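Local structure of M157 (Murid herpesvirus 1, 2NYK) at residues C60-V66 against R163-T167; S215-T219 against T230-P234. The protein serves as a viral MHC class I-like ligand for Ly49 receptors of natural killer cells. The protein carries 1 engineered substitution. All blocks are in the same frame, centred on the assembly; numbering follows the deposited sequence.

Interaction 1: C60-V66 against R163-T167; sequences CKICPDV and RWRST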
loop_
_atom_site.group_PDB
_atom_site.type_symbol
_atom_site.label_atom_id
_atom_site.label_comp_id
_atom_site.label_asym_id
_atom_site.label_seq_id
_atom_site.Cartn_x
_atom_site.Cartn_y
_atom_site.Cartn_z
ATOM N N CYS A 60 0.114 -7.496 -7.740
ATOM C CA CYS A 60 1.038 -8.266 -6.901
ATOM C C CYS A 60 0.840 -9.776 -7.106
ATOM O O CYS A 60 -0.282 -10.242 -7.266
ATOM C CB CYS A 60 0.926 -7.859 -5.422
ATOM S SG CYS A 60 -0.152 -8.826 -4.349
ATOM N N LYS A 61 1.938 -10.520 -7.105
ATOM C CA LYS A 61 1.914 -11.959 -7.397
ATOM C C LYS A 61 0.990 -12.755 -6.493
ATOM O O LYS A 61 0.507 -13.793 -6.902
ATOM C CB LYS A 61 3.336 -12.564 -7.337
ATOM C CG LYS A 61 4.327 -11.951 -8.324
ATOM C CD LYS A 61 3.907 -12.142 -9.779
ATOM C CE LYS A 61 4.886 -11.483 -10.755
ATOM N NZ LYS A 61 6.328 -11.814 -10.450
ATOM N N ILE A 62 0.791 -12.306 -5.250
ATOM C CA ILE A 62 -0.089 -13.040 -4.337
ATOM C C ILE A 62 -1.469 -12.391 -4.256
ATOM O O ILE A 62 -2.273 -12.719 -3.375
ATOM C CB ILE A 62 0.521 -13.185 -2.907
ATOM C CG1 ILE A 62 0.776 -11.803 -2.280
ATOM C CG2 ILE A 62 1.803 -14.041 -2.948
ATOM C CD1 ILE A 62 1.301 -11.866 -0.855
ATOM N N CYS A 63 -1.717 -11.442 -5.160
ATOM C CA CYS A 63 -3.006 -10.749 -5.248
ATOM C C CYS A 63 -3.996 -11.558 -6.102
ATOM O O CYS A 63 -3.582 -12.309 -6.983
ATOM C CB CYS A 63 -2.832 -9.342 -5.849
ATOM S SG CYS A 63 -2.082 -8.149 -4.711
ATOM N N PRO A 64 -5.312 -11.412 -5.830
ATOM C CA PRO A 64 -6.276 -12.057 -6.707
ATOM C C PRO A 64 -6.255 -11.381 -8.077
ATOM O O PRO A 64 -5.819 -10.230 -8.197
ATOM C CB PRO A 64 -7.614 -11.808 -5.997
ATOM C CG PRO A 64 -7.401 -10.551 -5.228
ATOM C CD PRO A 64 -5.978 -10.675 -4.730
ATOM N N ASP A 65 -6.694 -12.077 -9.113
ATOM C CA ASP A 65 -6.748 -11.411 -10.413
ATOM C C ASP A 65 -7.851 -10.363 -10.372
ATOM O O ASP A 65 -8.905 -10.594 -9.796
ATOM C CB ASP A 65 -6.992 -12.398 -11.552
ATOM C CG ASP A 65 -7.003 -11.712 -12.913
ATOM O OD1 ASP A 65 -5.985 -11.056 -13.252
ATOM O OD2 ASP A 65 -8.033 -11.802 -13.622
ATOM N N VAL A 66 -7.589 -9.198 -10.951
ATOM C CA VAL A 66 -8.603 -8.150 -11.048
ATOM C C VAL A 66 -8.886 -7.892 -12.525
ATOM O O VAL A 66 -8.104 -7.217 -13.222
ATOM C CB VAL A 66 -8.190 -6.845 -10.283
ATOM C CG1 VAL A 66 -9.308 -5.793 -10.349
ATOM C CG2 VAL A 66 -7.829 -7.163 -8.815
ATOM N N ARG A 163 -12.324 -12.413 -1.682
ATOM C CA ARG A 163 -11.271 -12.281 -2.697
ATOM C C ARG A 163 -9.901 -11.916 -2.124
ATOM O O ARG A 163 -8.871 -12.402 -2.618
ATOM C CB ARG A 163 -11.673 -11.225 -3.735
ATOM C CG ARG A 163 -12.646 -11.709 -4.743
ATOM C CD ARG A 163 -13.356 -10.553 -5.498
ATOM N NE ARG A 163 -12.435 -9.673 -6.212
ATOM C CZ ARG A 163 -11.539 -10.085 -7.103
ATOM N NH1 ARG A 163 -11.422 -11.377 -7.398
ATOM N NH2 ARG A 163 -10.749 -9.205 -7.705
ATOM N N TRP A 164 -9.884 -11.080 -1.085
ATOM C CA TRP A 164 -8.631 -10.498 -0.576
ATOM C C TRP A 164 -8.082 -11.034 0.735
ATOM O O TRP A 164 -6.902 -10.841 1.024
ATOM C CB TRP A 164 -8.767 -8.973 -0.469
ATOM C CG TRP A 164 -8.792 -8.349 -1.847
ATOM C CD1 TRP A 164 -9.884 -8.153 -2.658
ATOM C CD2 TRP A 164 -7.666 -7.847 -2.556
ATOM N NE1 TRP A 164 -9.493 -7.560 -3.835
ATOM C CE2 TRP A 164 -8.128 -7.372 -3.795
ATOM C CE3 TRP A 164 -6.298 -7.751 -2.255
ATOM C CZ2 TRP A 164 -7.267 -6.796 -4.741
ATOM C CZ3 TRP A 164 -5.450 -7.209 -3.198
ATOM C CH2 TRP A 164 -5.934 -6.739 -4.422
ATOM N N ARG A 165 -8.918 -11.682 1.542
ATOM C CA ARG A 165 -8.484 -12.124 2.860
ATOM C C ARG A 165 -7.130 -12.847 2.857
ATOM O O ARG A 165 -6.239 -12.470 3.582
ATOM C CB ARG A 165 -9.534 -13.010 3.531
ATOM C CG ARG A 165 -9.004 -13.634 4.792
ATOM C CD ARG A 165 -10.107 -14.246 5.644
ATOM N NE ARG A 165 -10.777 -15.377 5.007
ATOM C CZ ARG A 165 -10.283 -16.616 4.925
ATOM N NH1 ARG A 165 -9.089 -16.899 5.423
ATOM N NH2 ARG A 165 -11.005 -17.583 4.358
ATOM N N SER A 166 -7.007 -13.899 2.055
ATOM C CA SER A 166 -5.776 -14.678 1.995
ATOM C C SER A 166 -4.566 -13.801 1.624
ATOM O O SER A 166 -3.509 -13.929 2.211
ATOM C CB SER A 166 -5.940 -15.817 0.986
ATOM O OG SER A 166 -4.711 -16.500 0.799
ATOM N N THR A 167 -4.741 -12.915 0.649
ATOM C CA THR A 167 -3.681 -11.984 0.230
ATOM C C THR A 167 -3.237 -11.108 1.390
ATOM O O THR A 167 -2.057 -10.978 1.651
ATOM C CB THR A 167 -4.153 -11.109 -0.958
ATOM O OG1 THR A 167 -4.448 -11.969 -2.057
ATOM C CG2 THR A 167 -3.060 -10.098 -1.375
#

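Interaction 2: S215-T219 against T230-P234; sequences SAIVT and TVKAP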
loop_
_atom_site.group_PDB
_atom_site.type_symbol
_atom_site.label_atom_id
_atom_site.label_comp_id
_atom_site.label_asym_id
_atom_site.label_seq_id
_atom_site.Cartn_x
_atom_site.Cartn_y
_atom_site.Cartn_z
ATOM N N SER A 215 24.637 12.852 7.811
ATOM C CA SER A 215 24.364 12.993 6.383
ATOM C C SER A 215 24.190 11.629 5.707
ATOM O O SER A 215 25.137 10.854 5.603
ATOM C CB SER A 215 25.502 13.752 5.703
ATOM O OG SER A 215 25.248 13.906 4.308
ATOM N N ALA A 216 22.983 11.340 5.241
ATOM C CA ALA A 216 22.724 10.048 4.603
ATOM C C ALA A 216 21.980 10.180 3.287
ATOM O O ALA A 216 21.331 11.196 3.017
ATOM C CB ALA A 216 21.963 9.120 5.550
ATOM N N ILE A 217 22.096 9.141 2.465
ATOM C CA ILE A 217 21.270 9.016 1.276
ATOM C C ILE A 217 20.332 7.825 1.469
ATOM O O ILE A 217 20.792 6.693 1.711
ATOM C CB ILE A 217 22.106 8.827 -0.008
ATOM C CG1 ILE A 217 23.047 10.010 -0.205
ATOM C CG2 ILE A 217 21.178 8.682 -1.217
ATOM C CD1 ILE A 217 24.035 9.816 -1.331
ATOM N N VAL A 218 19.033 8.099 1.353
ATOM C CA VAL A 218 17.994 7.086 1.471
ATOM C C VAL A 218 17.220 6.890 0.169
ATOM O O VAL A 218 16.670 7.838 -0.388
ATOM C CB VAL A 218 16.992 7.407 2.595
ATOM C CG1 VAL A 218 16.066 6.198 2.823
ATOM C CG2 VAL A 218 17.728 7.765 3.879
ATOM N N THR A 219 17.170 5.646 -0.295
ATOM C CA THR A 219 16.443 5.299 -1.510
ATOM C C THR A 219 15.292 4.333 -1.176
ATOM O O THR A 219 15.459 3.383 -0.415
ATOM C CB THR A 219 17.384 4.666 -2.564
ATOM O OG1 THR A 219 18.445 5.592 -2.858
ATOM C CG2 THR A 219 16.617 4.376 -3.854
ATOM N N THR A 230 17.195 1.481 0.786
ATOM C CA THR A 230 18.649 1.534 0.911
ATOM C C THR A 230 19.040 2.832 1.621
ATOM O O THR A 230 18.528 3.894 1.293
ATOM C CB THR A 230 19.326 1.517 -0.482
ATOM O OG1 THR A 230 18.889 0.377 -1.238
ATOM C CG2 THR A 230 20.857 1.516 -0.369
ATOM N N VAL A 231 19.926 2.721 2.609
ATOM C CA VAL A 231 20.484 3.866 3.315
ATOM C C VAL A 231 22.003 3.745 3.270
ATOM O O VAL A 231 22.589 2.758 3.755
ATOM C CB VAL A 231 19.977 4.001 4.786
ATOM C CG1 VAL A 231 20.158 2.724 5.539
ATOM C CG2 VAL A 231 20.731 5.119 5.529
ATOM N N LYS A 232 22.633 4.732 2.643
ATOM C CA LYS A 232 24.079 4.803 2.637
ATOM C C LYS A 232 24.567 6.116 3.197
ATOM O O LYS A 232 23.970 7.180 2.968
ATOM C CB LYS A 232 24.686 4.494 1.267
ATOM C CG LYS A 232 24.207 5.317 0.108
ATOM C CD LYS A 232 24.511 4.547 -1.201
ATOM C CE LYS A 232 24.282 5.511 -2.408
ATOM N NZ LYS A 232 24.497 4.706 -3.683
ATOM N N ALA A 233 25.642 6.012 3.975
ATOM C CA ALA A 233 26.253 7.165 4.593
ATOM C C ALA A 233 27.740 7.099 4.271
ATOM O O ALA A 233 28.453 6.254 4.819
ATOM C CB ALA A 233 25.999 7.156 6.081
ATOM N N PRO A 234 28.193 7.951 3.327
ATOM C CA PRO A 234 29.600 8.005 2.946
ATOM C C PRO A 234 30.435 8.485 4.126
ATOM O O PRO A 234 29.999 9.394 4.866
ATOM C CB PRO A 234 29.623 9.046 1.812
ATOM C CG PRO A 234 28.404 9.901 2.060
ATOM C CD PRO A 234 27.380 8.929 2.570
#

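Interaction 1: C60-V66 against R163-T167
C63 and P64 of the loop 60-66 run along helix 157-173, with the CA atoms of C63 and T167 5.7 Å apart and those of P64 and R163 6.4 Å apart. A type I turn from C60 to C63, closed across its ends by the C60-C63 disulfide, presents the carbonyl of I62 to the helix. T167 OG1 donates to I62 O at 2.7 Å, lying in the carbonyl plane on a lone pair; its methyl CG2, anti to the backbone N (OG1 has chi1 -62°), packs against C63. P64 lies over one face of the W164 indole: CD is 3.7 Å from the centroid of the six-membered ring and only 6° off its normal, a CH-pi contact. C63 SG approaches the same ring obliquely, 3.8 Å from W164 CZ3, and V66 CG2 also comes in obliquely near CZ2. Bent at chi3 (59°), the R163 chain carries its guanidinium back to the loop, where NH2 reaches D65 O at 3.1 Å. This bond is nearly straight and lies in the guanidinium plane, though the donor is tilted from the carbonyl plane. Beyond the segments, E72 OE2 accepts a hydrogen bond from W164 NE1 and forms a salt bridge with R163 NE, and V47 of strand 46-51 touches C63 and W164. The contact thus joins the loop after strand 58-59 to a helix of the MHC class I-like platform. Two loop carbonyls are satisfied by helix side chains, with the proline-indole contact between them, while E72, bonded to both, probably helps to hold the ring and the guanidinium in place and is probably kept ionised by them.

Interaction 2: S215-T219 against T230-P234
V218 and V231 occupy one face of this two-stranded strip, and I217 with K232 and T219 with T230 the other, while the strand edges meet through their peptide groups. The strand axes run antiparallel at 167° and 4.7 Å apart, as expected for a beta hairpin. I217-K232 and T219-T230 are the hydrogen-bonded pairs, each with two bonds: I217 N to K232 O measures 2.8 Å and T219 N to T230 O 2.7 Å, and both are close to straight. V218-V231 is the non-hydrogen-bonded pair between them, where V218 CA lies 3.2 Å from T230 O in a CA-H...O contact, matched by V231 CA against I217 O. The valines meet methyl to methyl, CG2 to CG2 at 4.3 Å. With CG2 of V231 anti to its backbone N, the same methyl also reaches A216 CB at 4.2 Å, diagonally across the pairing. On the other face, K232 CG, set between the backbone N and carbonyl carbon of K232 (chi1 55°), comes within 4.1 Å of I217 CB, and the lysine chain extends onward from there. Past the strand end, the contact thins to S215 O beside A233 CB. Strand 217-222 is outermost in its sheet; strand 227-233 bonds on its far side to strand 192-198, V231 with C194 and A233 with T192. The V231 side chain touches V206 and L208 of strand 204-208, consistent with an immunoglobulin-like sandwich whose interior it helps fill, as in MHC alpha3 domains, whereas T230 and K232 lean on T193 of strand 192-198.

Following the chain from the N terminus, interaction 1 comes first: it closes a loop of 96 residues holding helix 71-90 and strands 96-106, 109-118 and 122-128, and so ties the segment after strand 58-59 to helix 157-173 within the MHC-like platform. Interaction 2 opens later, so the two are in series and neither nest nor cross; it closes only ten residues, the end of the hairpin of strands 217-222 and 227-233. Their centres are 34 Å apart, on opposite sides of the chain's centre. A bridge nonetheless exists: D225, in the turn of that hairpin, accepts a hydrogen bond from K61 N and touches C60, joining the platform loop to the second domain.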